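Local coordinates for protein deoxyhypusine hydroxylase (Homo sapiens, PDB 4D50) that hydroxylates the deoxyhypusine residue of translation initiation factor eIF5A at a diiron centre, completing the formation of hypusine, at residues 34-39 against 46-51; 74-79 against 106-111; 98-103 against 110-115; 175-180 against 208-213. One frame throughout, in Å; residues are numbered along the deposited sequence.

In the fold
Following the chain from the N terminus, contact 1 comes first. It closes the short turn between helix 26-39 and helix 42-50. Contact 2 spans a longer loop, from the start of helix 76-84 to the start of helix 109-115, and so ties two HEAT-like repeats together. Contact 3 opens within that span, and both contacts end on helix 109-115, sharing Glu110 and Ile111. It pairs helix 90-103 with helix 109-115, and Leu79, Leu100 and Val108 join the two contacts. Contact 1 touches contact 2 through Ser49 and Met78. Contact 4 follows in series and links helix 177-190 to helix 208-221, which carries the iron ligand His212. Glu98 of contact 3 lies near Glu213 of contact 4.

Contact 1 of 4, residues 34-39 against 46-51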
loop_
_atom_site.group_PDB
_atom_site.type_symbol
_atom_site.label_atom_id
_atom_site.label_comp_id
_atom_site.label_asym_id
_atom_site.label_seq_id
_atom_site.Cartn_x
_atom_site.Cartn_y
_atom_site.Cartn_z
ATOM N N PHE A 34 -6.981 -5.699 9.372
ATOM C CA PHE A 34 -7.519 -6.207 8.161
ATOM C C PHE A 34 -8.894 -6.834 8.323
ATOM O O PHE A 34 -9.715 -6.764 7.418
ATOM C CB PHE A 34 -6.500 -7.103 7.451
ATOM C CG PHE A 34 -5.421 -6.285 6.811
ATOM C CD1 PHE A 34 -5.695 -5.500 5.652
ATOM C CD2 PHE A 34 -4.175 -6.237 7.358
ATOM C CE1 PHE A 34 -4.739 -4.676 5.087
ATOM C CE2 PHE A 34 -3.210 -5.398 6.788
ATOM C CZ PHE A 34 -3.508 -4.637 5.672
ATOM N N THR A 35 -9.205 -7.316 9.504
ATOM C CA THR A 35 -10.569 -7.773 9.709
ATOM C C THR A 35 -11.505 -6.549 9.685
ATOM O O THR A 35 -12.546 -6.605 9.034
ATOM C CB THR A 35 -10.671 -8.564 11.015
ATOM O OG1 THR A 35 -9.748 -9.659 10.923
ATOM C CG2 THR A 35 -12.114 -9.114 11.288
ATOM N N LEU A 36 -11.169 -5.488 10.385
ATOM C CA LEU A 36 -11.992 -4.293 10.366
ATOM C C LEU A 36 -12.141 -3.741 8.993
ATOM O O LEU A 36 -13.187 -3.191 8.684
ATOM C CB LEU A 36 -11.470 -3.222 11.284
ATOM C CG LEU A 36 -11.500 -3.532 12.778
ATOM C CD1 LEU A 36 -10.765 -2.430 13.548
ATOM C CD2 LEU A 36 -12.947 -3.612 13.281
ATOM N N ARG A 37 -11.057 -3.756 8.221
ATOM C CA ARG A 37 -11.132 -3.287 6.849
ATOM C C ARG A 37 -12.203 -4.013 6.067
ATOM O O ARG A 37 -12.952 -3.401 5.292
ATOM C CB ARG A 37 -9.746 -3.453 6.201
ATOM C CG ARG A 37 -9.680 -3.004 4.768
ATOM C CD ARG A 37 -9.862 -4.163 3.855
ATOM N NE ARG A 37 -9.866 -3.894 2.420
ATOM C CZ ARG A 37 -10.947 -3.516 1.757
ATOM N NH1 ARG A 37 -12.060 -3.232 2.412
ATOM N NH2 ARG A 37 -10.910 -3.343 0.440
ATOM N N GLY A 38 -12.291 -5.339 6.262
ATOM C CA GLY A 38 -13.301 -6.181 5.619
ATOM C C GLY A 38 -14.731 -5.925 6.096
ATOM O O GLY A 38 -15.681 -5.864 5.309
ATOM N N LEU A 39 -14.880 -5.735 7.385
ATOM C CA LEU A 39 -16.207 -5.529 7.978
ATOM C C LEU A 39 -16.771 -4.205 7.626
ATOM O O LEU A 39 -17.946 -4.078 7.287
ATOM C CB LEU A 39 -16.126 -5.731 9.477
ATOM C CG LEU A 39 -15.808 -7.137 9.902
ATOM C CD1 LEU A 39 -15.596 -7.215 11.377
ATOM C CD2 LEU A 39 -16.912 -8.137 9.473
ATOM N N ALA A 46 -13.909 4.280 13.052
ATOM C CA ALA A 46 -13.502 4.950 14.278
ATOM C C ALA A 46 -12.369 4.285 15.028
ATOM O O ALA A 46 -11.482 4.972 15.503
ATOM C CB ALA A 46 -14.703 5.129 15.209
ATOM N N TRP A 47 -12.394 2.982 15.125
ATOM C CA TRP A 47 -11.368 2.237 15.794
ATOM C C TRP A 47 -10.033 2.333 14.993
ATOM O O TRP A 47 -8.982 2.443 15.565
ATOM C CB TRP A 47 -11.766 0.778 15.938
ATOM C CG TRP A 47 -12.796 0.456 16.989
ATOM C CD1 TRP A 47 -14.062 -0.031 16.777
ATOM C CD2 TRP A 47 -12.623 0.515 18.410
ATOM N NE1 TRP A 47 -14.693 -0.265 17.976
ATOM C CE2 TRP A 47 -13.854 0.098 19.001
ATOM C CE3 TRP A 47 -11.579 0.923 19.237
ATOM C CZ2 TRP A 47 -14.038 0.044 20.380
ATOM C CZ3 TRP A 47 -11.758 0.869 20.629
ATOM C CH2 TRP A 47 -12.991 0.454 21.183
ATOM N N ILE A 48 -10.119 2.307 13.679
ATOM C CA ILE A 48 -8.899 2.376 12.808
ATOM C C ILE A 48 -8.292 3.771 12.999
ATOM O O ILE A 48 -7.084 3.956 13.055
ATOM C CB ILE A 48 -9.235 2.126 11.328
ATOM C CG1 ILE A 48 -9.657 0.649 11.084
ATOM C CG2 ILE A 48 -8.081 2.446 10.387
ATOM C CD1 ILE A 48 -10.135 0.380 9.703
ATOM N N SER A 49 -9.192 4.766 13.103
ATOM C CA SER A 49 -8.831 6.157 13.185
ATOM C C SER A 49 -8.182 6.449 14.508
ATOM O O SER A 49 -7.210 7.208 14.557
ATOM C CB SER A 49 -10.106 7.027 13.036
ATOM O OG SER A 49 -10.583 6.991 11.667
ATOM N N GLN A 50 -8.680 5.784 15.544
ATOM C CA GLN A 50 -8.103 5.891 16.879
ATOM C C GLN A 50 -6.650 5.416 16.924
ATOM O O GLN A 50 -5.840 5.984 17.636
ATOM C CB GLN A 50 -8.992 5.186 17.919
ATOM C CG GLN A 50 -8.610 5.384 19.395
ATOM C CD GLN A 50 -9.543 4.614 20.347
ATOM O OE1 GLN A 50 -10.719 4.516 20.104
ATOM N NE2 GLN A 50 -8.975 3.963 21.363
ATOM N N ALA A 51 -6.316 4.406 16.151
ATOM C CA ALA A 51 -4.913 3.898 16.114
ATOM C C ALA A 51 -3.866 4.809 15.509
ATOM O O ALA A 51 -2.650 4.501 15.624
ATOM C CB ALA A 51 -4.884 2.528 15.453
#
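This is a small apolar contact between the two helices of an antiparallel hairpin near the N-terminal end of the solenoid. Helix 26-39 packs against helix 42-50. The axes of the two short segments approach to 10.5 Å, with 144° between their directions. Leu36 carries the contact from its side. Its CG lies anti to the carbonyl carbon and beside the backbone N (chi1 -66°), and the extended second torsion sends CD1 toward the partner helix. That methyl meets two neighbours at equal range. CD1 of Leu36 lies 4.1 Å from both CB of Trp47 and CG1 of Ile48. Leu36 and Ile48 lie alongside one another, pointing opposite ways, and CD1 of Ile48 comes within 4.2 Å of CB of Leu36. CD1 of Ile48 also lies 4.5 Å from the backbone N of Arg37. Trp47 gives only its CB here. The indole turns off from the contact, and NE1 is hydrogen-bonded to Asp13. No hydrogen bond crosses between the segments, so the contact rests on loose van der Waals touch. Helix 3-20 covers one flank, where Leu36 also meets Ile15 and Leu19. Helix 57-70 receives Phe34 and Arg37 from the first helix and Ala51 from the second segment.

Contact 2 of 4, residues 74-79 against 106-111; sequences RAIPML and PEVLEI. With GAI (guanidine), chain I.
Ile76 places CG1 anti to its carbonyl carbon and beside its backbone N (chi1 -80°), with CG2 anti to that N, which sends both branches toward segment 106-111. Across from it, Val108 sets CG1 anti to its own carbonyl carbon (chi1 -52°), and this methyl meets the isoleucine. CG1 of Val108 lies 3.7 Å from CG2 of Ile76 and 3.9 Å from CD1 of Ile76, so it is touched by both ends of the branched chain. Glu107 reaches over from the opposite direction with an extended chain. OE2 of Glu107 sits 3.6 Å from CG2 of Ile76, and OE1 of Glu107 is 4.0 Å from CD1 of Ile76. These are van der Waals touches of a carboxylate against methyl groups. The contact joins equivalent parts of consecutive HEAT-like repeats, since 74-79 lies in the first and 106-111 in the second. The start of helix 76-84 thus packs beside the 3-10 turn that leads into helix 109-115. An alanine in place of Ile76 is likely to open a gap beside CG1 of Val108 and take away the apolar surface against which the Glu107 carboxylate rests. Val108 also touches Leu100 of helix 90-103, and Ile76 reaches Asp105 in the loop before Pro106. Arg74 lines a guanidine pocket with Gly41, Pro42, Ile45 and Asp72, though the fit of the guanidine against its side chain is doubtful in detail.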
loop_
_atom_site.group_PDB
_atom_site.type_symbol
_atom_site.label_atom_id
_atom_site.label_comp_id
_atom_site.label_asym_id
_atom_site.label_seq_id
_atom_site.Cartn_x
_atom_site.Cartn_y
_atom_site.Cartn_z
ATOM N N ARG A 74 -16.715 8.505 4.814
ATOM C CA ARG A 74 -16.664 8.825 6.267
ATOM C C ARG A 74 -15.233 8.950 6.817
ATOM O O ARG A 74 -15.033 9.531 7.842
ATOM C CB ARG A 74 -17.469 7.866 7.128
ATOM C CG ARG A 74 -18.990 8.006 6.924
ATOM C CD ARG A 74 -19.834 7.545 8.127
ATOM N NE ARG A 74 -20.216 8.691 8.934
ATOM C CZ ARG A 74 -21.196 9.528 8.606
ATOM N NH1 ARG A 74 -21.915 9.308 7.497
ATOM N NH2 ARG A 74 -21.452 10.596 9.374
ATOM N N ALA A 75 -14.255 8.362 6.110
ATOM C CA ALA A 75 -12.873 8.368 6.532
ATOM C C ALA A 75 -12.185 9.631 6.142
ATOM O O ALA A 75 -10.994 9.832 6.505
ATOM C CB ALA A 75 -12.119 7.160 5.959
ATOM N N ILE A 76 -12.851 10.470 5.322
ATOM C CA ILE A 76 -12.124 11.550 4.700
ATOM C C ILE A 76 -11.510 12.552 5.654
ATOM O O ILE A 76 -10.373 12.963 5.496
ATOM C CB ILE A 76 -13.027 12.247 3.616
ATOM C CG1 ILE A 76 -13.021 11.411 2.337
ATOM C CG2 ILE A 76 -12.546 13.664 3.304
ATOM C CD1 ILE A 76 -14.084 11.808 1.322
ATOM N N PRO A 77 -12.294 13.010 6.691
ATOM C CA PRO A 77 -11.725 13.933 7.658
ATOM C C PRO A 77 -10.453 13.445 8.368
ATOM O O PRO A 77 -9.533 14.190 8.531
ATOM C CB PRO A 77 -12.875 14.172 8.653
ATOM C CG PRO A 77 -14.080 13.898 7.848
ATOM C CD PRO A 77 -13.719 12.750 6.926
ATOM N N MET A 78 -10.411 12.199 8.756
ATOM C CA MET A 78 -9.265 11.639 9.489
ATOM C C MET A 78 -8.108 11.600 8.527
ATOM O O MET A 78 -7.005 11.940 8.901
ATOM C CB MET A 78 -9.563 10.226 9.994
ATOM C CG MET A 78 -8.430 9.624 10.798
ATOM S SD MET A 78 -7.871 10.453 12.314
ATOM C CE MET A 78 -9.303 11.024 13.147
ATOM N N LEU A 79 -8.370 11.218 7.295
ATOM C CA LEU A 79 -7.245 11.072 6.294
ATOM C C LEU A 79 -6.665 12.461 5.934
ATOM O O LEU A 79 -5.469 12.631 5.728
ATOM C CB LEU A 79 -7.680 10.365 5.040
ATOM C CG LEU A 79 -7.949 8.871 5.237
ATOM C CD1 LEU A 79 -8.704 8.235 4.098
ATOM C CD2 LEU A 79 -6.609 8.164 5.428
ATOM N N PRO A 106 -14.621 13.418 -5.264
ATOM C CA PRO A 106 -14.020 14.696 -5.707
ATOM C C PRO A 106 -14.015 15.867 -4.700
ATOM O O PRO A 106 -13.363 16.858 -4.941
ATOM C CB PRO A 106 -14.826 15.047 -6.962
ATOM C CG PRO A 106 -16.099 14.281 -6.862
ATOM C CD PRO A 106 -15.889 13.101 -5.944
ATOM N N GLU A 107 -14.770 15.751 -3.616
ATOM C CA GLU A 107 -14.735 16.666 -2.469
ATOM C C GLU A 107 -13.305 16.974 -2.035
ATOM O O GLU A 107 -13.020 18.050 -1.604
ATOM C CB GLU A 107 -15.452 15.964 -1.315
ATOM C CG GLU A 107 -15.437 16.647 0.055
ATOM C CD GLU A 107 -15.844 15.681 1.160
ATOM O OE1 GLU A 107 -16.704 14.796 0.889
ATOM O OE2 GLU A 107 -15.297 15.784 2.297
ATOM N N VAL A 108 -12.417 15.985 -2.192
ATOM C CA VAL A 108 -10.996 16.108 -1.789
ATOM C C VAL A 108 -10.076 16.624 -2.860
ATOM O O VAL A 108 -8.909 16.808 -2.607
ATOM C CB VAL A 108 -10.446 14.766 -1.228
ATOM C CG1 VAL A 108 -11.344 14.240 -0.139
ATOM C CG2 VAL A 108 -10.258 13.697 -2.319
ATOM N N LEU A 109 -10.593 16.956 -4.045
ATOM C CA LEU A 109 -9.656 17.407 -5.150
ATOM C C LEU A 109 -8.836 18.602 -4.805
ATOM O O LEU A 109 -7.663 18.673 -5.119
ATOM C CB LEU A 109 -10.422 17.799 -6.396
ATOM C CG LEU A 109 -10.189 17.268 -7.764
ATOM C CD1 LEU A 109 -10.867 18.240 -8.720
ATOM C CD2 LEU A 109 -8.729 17.045 -8.089
ATOM N N GLU A 110 -9.421 19.553 -4.079
ATOM C CA GLU A 110 -8.734 20.815 -3.865
ATOM C C GLU A 110 -7.550 20.622 -2.910
ATOM O O GLU A 110 -6.445 21.149 -3.165
ATOM C CB GLU A 110 -9.717 21.950 -3.434
ATOM C CG GLU A 110 -10.432 22.643 -4.628
ATOM C CD GLU A 110 -9.508 22.930 -5.868
ATOM O OE1 GLU A 110 -8.560 23.753 -5.790
ATOM O OE2 GLU A 110 -9.731 22.301 -6.943
ATOM N N ILE A 111 -7.762 19.873 -1.855
ATOM C CA ILE A 111 -6.667 19.521 -0.933
ATOM C C ILE A 111 -5.577 18.707 -1.631
ATOM O O ILE A 111 -4.398 18.909 -1.378
ATOM C CB ILE A 111 -7.159 18.848 0.359
ATOM C CG1 ILE A 111 -5.983 18.690 1.317
ATOM C CG2 ILE A 111 -7.748 17.466 0.161
ATOM C CD1 ILE A 111 -6.370 18.922 2.769
HETATM C C GAI I . -19.840 4.478 7.232
HETATM N N1 GAI I . -20.283 5.532 6.742
HETATM N N2 GAI I . -18.792 4.542 8.049
HETATM N N3 GAI I . -20.389 3.310 6.888
#

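Contact 3 of 4, residues 98-103 against 110-115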
loop_
_atom_site.group_PDB
_atom_site.type_symbol
_atom_site.label_atom_id
_atom_site.label_comp_id
_atom_site.label_asym_id
_atom_site.label_seq_id
_atom_site.Cartn_x
_atom_site.Cartn_y
_atom_site.Cartn_z
ATOM N N GLU A 98 -2.732 9.057 -0.882
ATOM C CA GLU A 98 -3.218 7.965 -1.762
ATOM C C GLU A 98 -4.627 7.464 -1.403
ATOM O O GLU A 98 -5.430 7.216 -2.278
ATOM C CB GLU A 98 -2.248 6.750 -1.784
ATOM C CG GLU A 98 -2.711 5.661 -2.749
ATOM C CD GLU A 98 -1.745 4.505 -2.900
ATOM O OE1 GLU A 98 -0.519 4.741 -2.903
ATOM O OE2 GLU A 98 -2.258 3.387 -3.131
ATOM N N ALA A 99 -4.919 7.327 -0.090
ATOM C CA ALA A 99 -6.163 6.849 0.370
ATOM C C ALA A 99 -7.273 7.791 -0.030
ATOM O O ALA A 99 -8.327 7.340 -0.331
ATOM C CB ALA A 99 -6.138 6.590 1.868
ATOM N N LEU A 100 -7.027 9.119 0.053
ATOM C CA LEU A 100 -7.979 10.103 -0.409
ATOM C C LEU A 100 -8.311 9.892 -1.898
ATOM O O LEU A 100 -9.487 9.899 -2.219
ATOM C CB LEU A 100 -7.492 11.557 -0.080
ATOM C CG LEU A 100 -7.532 11.885 1.428
ATOM C CD1 LEU A 100 -6.757 13.167 1.718
ATOM C CD2 LEU A 100 -9.005 11.990 1.964
ATOM N N GLY A 101 -7.293 9.568 -2.693
ATOM C CA GLY A 101 -7.480 9.194 -4.090
ATOM C C GLY A 101 -8.294 7.933 -4.295
ATOM O O GLY A 101 -9.111 7.865 -5.246
ATOM N N ALA A 102 -8.148 6.977 -3.360
ATOM C CA ALA A 102 -8.746 5.666 -3.525
ATOM C C ALA A 102 -10.170 5.723 -3.256
ATOM O O ALA A 102 -10.944 5.033 -3.896
ATOM C CB ALA A 102 -8.026 4.656 -2.663
ATOM N N ILE A 103 -10.562 6.566 -2.318
ATOM C CA ILE A 103 -11.979 6.745 -1.986
ATOM C C ILE A 103 -12.729 7.368 -3.167
ATOM O O ILE A 103 -13.846 6.946 -3.448
ATOM C CB ILE A 103 -12.146 7.582 -0.738
ATOM C CG1 ILE A 103 -11.665 6.773 0.477
ATOM C CG2 ILE A 103 -13.620 7.981 -0.486
ATOM C CD1 ILE A 103 -11.420 7.630 1.724
ATOM N N GLU A 110 -9.421 19.553 -4.079
ATOM C CA GLU A 110 -8.734 20.815 -3.865
ATOM C C GLU A 110 -7.550 20.622 -2.910
ATOM O O GLU A 110 -6.445 21.149 -3.165
ATOM C CB GLU A 110 -9.717 21.950 -3.434
ATOM C CG GLU A 110 -10.432 22.643 -4.628
ATOM C CD GLU A 110 -9.508 22.930 -5.868
ATOM O OE1 GLU A 110 -8.560 23.753 -5.790
ATOM O OE2 GLU A 110 -9.731 22.301 -6.943
ATOM N N ILE A 111 -7.762 19.873 -1.855
ATOM C CA ILE A 111 -6.667 19.521 -0.933
ATOM C C ILE A 111 -5.577 18.707 -1.631
ATOM O O ILE A 111 -4.398 18.909 -1.378
ATOM C CB ILE A 111 -7.159 18.848 0.359
ATOM C CG1 ILE A 111 -5.983 18.690 1.317
ATOM C CG2 ILE A 111 -7.748 17.466 0.161
ATOM C CD1 ILE A 111 -6.370 18.922 2.769
ATOM N N LEU A 112 -5.973 17.720 -2.455
ATOM C CA LEU A 112 -4.950 16.977 -3.206
ATOM C C LEU A 112 -4.150 17.842 -4.158
ATOM O O LEU A 112 -2.975 17.689 -4.301
ATOM C CB LEU A 112 -5.538 15.765 -3.914
ATOM C CG LEU A 112 -6.133 14.740 -2.969
ATOM C CD1 LEU A 112 -6.865 13.699 -3.740
ATOM C CD2 LEU A 112 -5.149 14.067 -2.049
ATOM N N LYS A 113 -4.798 18.779 -4.847
ATOM C CA LYS A 113 -4.033 19.735 -5.651
ATOM C C LYS A 113 -3.058 20.595 -4.797
ATOM O O LYS A 113 -1.932 20.873 -5.232
ATOM C CB LYS A 113 -4.997 20.677 -6.409
ATOM C CG LYS A 113 -5.666 19.950 -7.559
ATOM C CD LYS A 113 -6.812 20.815 -8.122
ATOM C CE LYS A 113 -7.013 20.454 -9.583
ATOM N NZ LYS A 113 -8.333 20.811 -10.177
ATOM N N GLN A 114 -3.516 21.033 -3.628
ATOM C CA GLN A 114 -2.705 21.837 -2.700
ATOM C C GLN A 114 -1.415 21.043 -2.332
ATOM O O GLN A 114 -0.322 21.533 -2.432
ATOM C CB GLN A 114 -3.534 22.131 -1.440
ATOM C CG GLN A 114 -2.862 22.880 -0.289
ATOM C CD GLN A 114 -3.777 23.085 0.926
ATOM O OE1 GLN A 114 -4.812 22.422 1.086
ATOM N NE2 GLN A 114 -3.390 24.028 1.797
ATOM N N TYR A 115 -1.609 19.788 -1.960
ATOM C CA TYR A 115 -0.531 18.978 -1.418
ATOM C C TYR A 115 0.302 18.372 -2.510
ATOM O O TYR A 115 1.300 17.733 -2.219
ATOM C CB TYR A 115 -1.003 17.977 -0.361
ATOM C CG TYR A 115 -1.196 18.618 0.971
ATOM C CD1 TYR A 115 -2.380 19.288 1.263
ATOM C CD2 TYR A 115 -0.254 18.537 1.950
ATOM C CE1 TYR A 115 -2.551 19.934 2.470
ATOM C CE2 TYR A 115 -0.421 19.156 3.167
ATOM C CZ TYR A 115 -1.560 19.856 3.410
ATOM O OH TYR A 115 -1.698 20.521 4.629
#
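The apolar contact is made by two leucines. CD2 of Leu112 lies 4.0 Å from CB of Leu100 and 4.2 Å from CD1 of Leu100, so one methyl rests against the base and one branch of its partner. Both residues hold CG anti to the carbonyl carbon and beside the backbone N (chi1 -70° in Leu100, chi1 -62° in Leu112), and both point toward the other helix. The side chain to backbone contact involves Gly101. The backbone N of Gly101 is 4.3 Å from CD1 of Leu112, the other methyl of that leucine. No hydrogen bond crosses between the segments. Around the pair, Leu79 of helix 76-84 packs on Leu100, while Val131 and Leu134 of helix 121-140 pack on Leu112. Gly101 O accepts a hydrogen bond from Arg133 NE. Segments 98-103 and 110-115 both fall in the second HEAT-like repeat. The buried leucine pair joins two successive helices, as in the helical hairpins of HEAT-repeat proteins.

Contact 4 of 4, residues 175-180 against 208-213; sequences RPLFER and ALFRHE. With FE (Fe (III) ion), chain C; PER (peroxide ion), chain E.
The guanidinium of Arg180 lies over one face of the Phe210 ring, in a cation-pi contact. CZ of Arg180 is 4.3 Å from the ring centroid of Phe210. The two planes are 35° apart, so the guanidinium lies tilted over the ring. NH2 of Arg180 comes closest, 3.6 Å from CZ of Phe210, and sits toward the rim of the ring. Phe210 reaches across because its CG is anti to the backbone N (chi1 177°), while Arg180 bends at its third torsion. The arginine is also held by Glu173 through NH1 and by the carbonyl of Leu170 through NE. CD1 of Leu177 touches the same ring obliquely, 4.0 Å from CD2 of Phe210. The contact joins helix 177-190 to helix 208-221, where the third and fourth HEAT-like repeats meet. A serine in place of Phe210 would probably leave the Arg180 guanidinium without its aromatic partner and open a gap beside Leu177. Two residues on, His212 binds iron through NE2 at 2.3 Å, alongside His94, Glu95, the peroxide and two waters. ND1 of His212 donates in the ring plane to a lone pair of Leu209 O (2.7 Å, 162°), which together with the iron bond at NE2 helps hold the imidazole's rotation.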
loop_
_atom_site.group_PDB
_atom_site.type_symbol
_atom_site.label_atom_id
_atom_site.label_comp_id
_atom_site.label_asym_id
_atom_site.label_seq_id
_atom_site.Cartn_x
_atom_site.Cartn_y
_atom_site.Cartn_z
ATOM N N ARG A 175 8.538 10.348 -19.062
ATOM C CA ARG A 175 7.090 10.297 -19.038
ATOM C C ARG A 175 6.539 10.673 -17.683
ATOM O O ARG A 175 7.214 10.481 -16.677
ATOM C CB ARG A 175 6.560 8.921 -19.390
ATOM C CG ARG A 175 7.041 8.479 -20.732
ATOM C CD ARG A 175 6.341 7.209 -21.120
ATOM N NE ARG A 175 7.037 6.558 -22.220
ATOM C CZ ARG A 175 6.439 5.844 -23.155
ATOM N NH1 ARG A 175 5.108 5.714 -23.156
ATOM N NH2 ARG A 175 7.183 5.273 -24.086
ATOM N N PRO A 176 5.333 11.248 -17.647
ATOM C CA PRO A 176 4.698 11.538 -16.371
ATOM C C PRO A 176 4.528 10.291 -15.521
ATOM O O PRO A 176 4.232 9.186 -16.044
ATOM C CB PRO A 176 3.323 12.082 -16.771
ATOM C CG PRO A 176 3.374 12.396 -18.242
ATOM C CD PRO A 176 4.562 11.746 -18.799
ATOM N N LEU A 177 4.647 10.486 -14.216
ATOM C CA LEU A 177 4.553 9.439 -13.255
ATOM C C LEU A 177 3.268 8.631 -13.401
ATOM O O LEU A 177 3.270 7.409 -13.320
ATOM C CB LEU A 177 4.648 9.994 -11.875
ATOM C CG LEU A 177 4.993 8.935 -10.874
ATOM C CD1 LEU A 177 6.287 8.199 -11.166
ATOM C CD2 LEU A 177 5.069 9.611 -9.548
ATOM N N PHE A 178 2.160 9.325 -13.695
ATOM C CA PHE A 178 0.901 8.631 -13.803
ATOM C C PHE A 178 0.923 7.647 -14.926
ATOM O O PHE A 178 0.407 6.528 -14.772
ATOM C CB PHE A 178 -0.242 9.630 -14.017
ATOM C CG PHE A 178 -1.606 9.034 -13.941
ATOM C CD1 PHE A 178 -2.134 8.650 -12.737
ATOM C CD2 PHE A 178 -2.398 8.948 -15.085
ATOM C CE1 PHE A 178 -3.415 8.159 -12.661
ATOM C CE2 PHE A 178 -3.686 8.528 -14.999
ATOM C CZ PHE A 178 -4.209 8.141 -13.781
ATOM N N GLU A 179 1.522 8.035 -16.044
ATOM C CA GLU A 179 1.529 7.151 -17.214
ATOM C C GLU A 179 2.416 5.911 -16.908
ATOM O O GLU A 179 2.108 4.778 -17.340
ATOM C CB GLU A 179 2.032 7.925 -18.416
ATOM C CG GLU A 179 1.004 8.692 -19.222
ATOM C CD GLU A 179 0.309 9.865 -18.519
ATOM O OE1 GLU A 179 0.724 10.287 -17.410
ATOM O OE2 GLU A 179 -0.681 10.374 -19.113
ATOM N N ARG A 180 3.486 6.144 -16.152
ATOM C CA ARG A 180 4.399 5.101 -15.768
ATOM C C ARG A 180 3.669 4.131 -14.854
ATOM O O ARG A 180 3.919 2.930 -14.942
ATOM C CB ARG A 180 5.667 5.650 -15.092
ATOM C CG ARG A 180 6.353 6.622 -15.983
ATOM C CD ARG A 180 7.642 7.124 -15.369
ATOM N NE ARG A 180 8.645 6.083 -15.162
ATOM C CZ ARG A 180 9.770 6.272 -14.449
ATOM N NH1 ARG A 180 10.069 7.484 -13.922
ATOM N NH2 ARG A 180 10.663 5.314 -14.291
ATOM N N ALA A 208 11.648 7.250 -4.965
ATOM C CA ALA A 208 11.364 6.268 -3.932
ATOM C C ALA A 208 9.892 5.835 -3.958
ATOM O O ALA A 208 9.597 4.654 -3.862
ATOM C CB ALA A 208 11.725 6.841 -2.553
ATOM N N LEU A 209 8.945 6.763 -4.175
ATOM C CA LEU A 209 7.516 6.374 -4.298
ATOM C C LEU A 209 7.336 5.337 -5.391
ATOM O O LEU A 209 6.738 4.261 -5.161
ATOM C CB LEU A 209 6.643 7.585 -4.601
ATOM C CG LEU A 209 5.176 7.369 -4.284
ATOM C CD1 LEU A 209 4.901 7.331 -2.807
ATOM C CD2 LEU A 209 4.325 8.425 -4.948
ATOM N N PHE A 210 7.875 5.639 -6.586
ATOM C CA PHE A 210 7.837 4.713 -7.718
ATOM C C PHE A 210 8.385 3.338 -7.400
ATOM O O PHE A 210 7.695 2.317 -7.671
ATOM C CB PHE A 210 8.633 5.312 -8.893
ATOM C CG PHE A 210 8.749 4.413 -10.130
ATOM C CD1 PHE A 210 9.794 3.488 -10.239
ATOM C CD2 PHE A 210 7.858 4.498 -11.174
ATOM C CE1 PHE A 210 9.963 2.737 -11.365
ATOM C CE2 PHE A 210 7.962 3.624 -12.281
ATOM C CZ PHE A 210 9.024 2.780 -12.372
ATOM N N ARG A 211 9.565 3.277 -6.800
ATOM C CA ARG A 211 10.187 1.979 -6.460
ATOM C C ARG A 211 9.332 1.205 -5.466
ATOM O O ARG A 211 9.214 -0.022 -5.512
ATOM C CB ARG A 211 11.581 2.182 -5.871
ATOM C CG ARG A 211 12.542 2.586 -6.975
ATOM C CD ARG A 211 14.010 2.478 -6.573
ATOM N NE ARG A 211 14.334 3.169 -5.369
ATOM C CZ ARG A 211 14.643 4.484 -5.282
ATOM N NH1 ARG A 211 14.564 5.275 -6.366
ATOM N NH2 ARG A 211 15.010 5.015 -4.086
ATOM N N HIS A 212 8.783 1.900 -4.514
ATOM C CA HIS A 212 7.969 1.233 -3.526
ATOM C C HIS A 212 6.756 0.610 -4.161
ATOM O O HIS A 212 6.348 -0.473 -3.791
ATOM C CB HIS A 212 7.698 2.196 -2.330
ATOM C CG HIS A 212 6.283 2.573 -2.042
ATOM N ND1 HIS A 212 5.593 3.471 -2.817
ATOM C CD2 HIS A 212 5.486 2.330 -0.972
ATOM C CE1 HIS A 212 4.381 3.609 -2.342
ATOM N NE2 HIS A 212 4.305 2.978 -1.197
ATOM N N GLU A 213 6.130 1.349 -5.074
ATOM C CA GLU A 213 5.011 0.819 -5.795
ATOM C C GLU A 213 5.368 -0.424 -6.563
ATOM O O GLU A 213 4.560 -1.374 -6.620
ATOM C CB GLU A 213 4.398 1.903 -6.698
ATOM C CG GLU A 213 3.002 1.553 -7.103
ATOM C CD GLU A 213 1.977 1.614 -5.969
ATOM O OE1 GLU A 213 2.047 2.530 -5.122
ATOM O OE2 GLU A 213 1.089 0.725 -5.970
HETATM FE FE FE C . 2.682 3.197 0.371
HETATM O O1 PER E . 4.199 3.085 1.999
HETATM O O2 PER E . 5.323 2.083 2.333
HETATM O O HOH W 1 2.404 1.135 0.879
HETATM O O HOH W 2 1.239 2.811 -1.214
#